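Local coordinates for protein cyclin-dependent kinase inhibitor 3 (Homo sapiens, PDB 1FPZ) that removes phosphate from phosphotyrosine and phosphoserine or phosphothreonine in proteins, and dephosphorylates the cell-cycle kinase CDK2 in a cyclin-dependent manner, at residues 75-80 / 91-96. The protein carries 1 engineered substitution. Numbering follows the deposited sequence.
Sequences IFVFCT and NLLDLY
I75 and V77 pack against Y96, and V77 also against L93, where a strand of the central, mostly parallel sheet of a dual-specificity phosphatase fold is covered by the short helix 92-98. Here the general principle that a helix packs on a sheet through the alternate residues of a strand is met by two: I75 and V77 send their CB atoms toward the helix, whereas F76 between them turns to the other face, among side chains of helix 116-131. Strand 75-77 and helix segment 92-96 run nearly antiparallel, at 175°, with their axes 10.9 Å apart at closest approach, and no hydrogen bond joins them.

The aromatic part of the contact is a CH-pi interaction. The CD1 methyl of I75 sits over one face of the Y96 ring, 3.8 Å from its centroid and 16° off the normal. With CG1 of this isoleucine beside the backbone N (chi1 -61°), CG2 stands anti to that nitrogen and comes within 3.5 Å of Y96 CE1. V77 comes instead at the rim, its CG2 near the ring plane and 3.8 Å from Y96 CE1. Replacing Y96 by an alanine is likely to open a gap beside I75 and V77 and leave H139 without the weak hydrogen bond it shares with the tyrosine hydroxyl.

The seam runs close to the catalytic centre, for V77 lies about 7 Å, side chain to side chain, from S140, the engineered serine at the predicted phosphocysteine position. Purely aliphatic packing completes it toward the start of the helix, where V77 CG2 also reaches L93 CD1, at 4.3 Å.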
# COMPACT_ATOMS: atom_id res chain seq x y z
N ILE A 75 -1.01 7.60 -5.57
CA ILE A 75 -0.07 6.54 -5.15
C ILE A 75 0.33 6.68 -3.66
O ILE A 75 0.71 7.76 -3.25
CB ILE A 75 1.23 6.56 -5.96
CG1 ILE A 75 0.93 6.32 -7.44
CG2 ILE A 75 2.18 5.46 -5.48
CD1 ILE A 75 2.13 6.51 -8.29
N PHE A 76 0.23 5.61 -2.87
CA PHE A 76 0.62 5.65 -1.46
C PHE A 76 1.94 4.91 -1.30
O PHE A 76 2.08 3.76 -1.71
CB PHE A 76 -0.42 4.98 -0.55
CG PHE A 76 -1.73 5.74 -0.45
CD1 PHE A 76 -2.56 5.91 -1.56
CD2 PHE A 76 -2.14 6.26 0.77
CE1 PHE A 76 -3.78 6.58 -1.45
CE2 PHE A 76 -3.36 6.94 0.89
CZ PHE A 76 -4.18 7.10 -0.22
N VAL A 77 2.90 5.59 -0.69
CA VAL A 77 4.24 5.04 -0.51
C VAL A 77 4.57 4.82 0.95
O VAL A 77 4.51 5.76 1.75
CB VAL A 77 5.28 5.99 -1.10
CG1 VAL A 77 6.69 5.44 -0.86
CG2 VAL A 77 5.00 6.19 -2.58
N PHE A 78 4.91 3.58 1.32
CA PHE A 78 5.24 3.30 2.70
C PHE A 78 6.73 3.08 2.93
O PHE A 78 7.12 2.67 4.00
CB PHE A 78 4.44 2.12 3.26
CG PHE A 78 2.96 2.19 2.98
CD1 PHE A 78 2.39 1.39 1.98
CD2 PHE A 78 2.13 2.99 3.74
CE1 PHE A 78 1.01 1.37 1.75
CE2 PHE A 78 0.74 2.99 3.52
CZ PHE A 78 0.19 2.17 2.51
N CYS A 79 7.55 3.37 1.91
CA CYS A 79 9.01 3.22 2.02
C CYS A 79 9.59 4.43 2.73
O CYS A 79 9.14 5.55 2.49
CB CYS A 79 9.63 3.15 0.64
SG CYS A 79 9.54 1.51 -0.12
N THR A 80 10.57 4.22 3.61
CA THR A 80 11.16 5.36 4.31
C THR A 80 12.11 6.11 3.39
O THR A 80 12.39 5.68 2.27
CB THR A 80 11.96 4.92 5.55
OG1 THR A 80 13.00 4.03 5.15
CG2 THR A 80 11.06 4.21 6.54
N ASN A 91 14.33 10.71 -5.25
CA ASN A 91 13.36 11.69 -5.72
C ASN A 91 12.13 11.02 -6.33
O ASN A 91 11.50 11.56 -7.25
CB ASN A 91 14.01 12.62 -6.73
CG ASN A 91 14.60 11.88 -7.91
OD1 ASN A 91 15.40 10.96 -7.73
ND2 ASN A 91 14.20 12.27 -9.12
N LEU A 92 11.80 9.86 -5.79
CA LEU A 92 10.64 9.09 -6.23
C LEU A 92 9.40 9.96 -6.12
O LEU A 92 8.68 10.16 -7.10
CB LEU A 92 10.47 7.84 -5.35
CG LEU A 92 9.32 6.88 -5.63
CD1 LEU A 92 9.36 6.44 -7.08
CD2 LEU A 92 9.41 5.69 -4.71
N LEU A 93 9.19 10.48 -4.92
CA LEU A 93 8.04 11.34 -4.63
C LEU A 93 7.98 12.50 -5.62
O LEU A 93 6.92 12.85 -6.14
CB LEU A 93 8.14 11.86 -3.20
CG LEU A 93 8.19 10.88 -2.02
CD1 LEU A 93 6.98 9.97 -2.04
CD2 LEU A 93 9.44 10.08 -2.07
N ASP A 94 9.15 13.10 -5.88
CA ASP A 94 9.27 14.22 -6.81
C ASP A 94 8.71 13.82 -8.17
O ASP A 94 7.81 14.46 -8.73
CB ASP A 94 10.75 14.60 -7.05
CG ASP A 94 11.51 15.01 -5.79
OD1 ASP A 94 12.65 15.49 -5.96
OD2 ASP A 94 10.99 14.87 -4.65
N LEU A 95 9.31 12.77 -8.72
CA LEU A 95 8.92 12.27 -10.03
C LEU A 95 7.44 11.99 -10.21
O LEU A 95 6.87 12.32 -11.25
CB LEU A 95 9.71 11.01 -10.38
CG LEU A 95 11.18 11.25 -10.71
CD1 LEU A 95 11.80 10.01 -11.33
CD2 LEU A 95 11.30 12.43 -11.68
N TYR A 96 6.82 11.37 -9.21
CA TYR A 96 5.39 11.05 -9.27
C TYR A 96 4.55 12.30 -9.45
O TYR A 96 3.60 12.33 -10.22
CB TYR A 96 4.90 10.37 -7.98
CG TYR A 96 5.33 8.94 -7.74
CD1 TYR A 96 4.92 8.28 -6.58
CD2 TYR A 96 6.11 8.24 -8.65
CE1 TYR A 96 5.27 6.96 -6.34
CE2 TYR A 96 6.46 6.93 -8.42
CZ TYR A 96 6.04 6.29 -7.26
OH TYR A 96 6.37 4.98 -7.04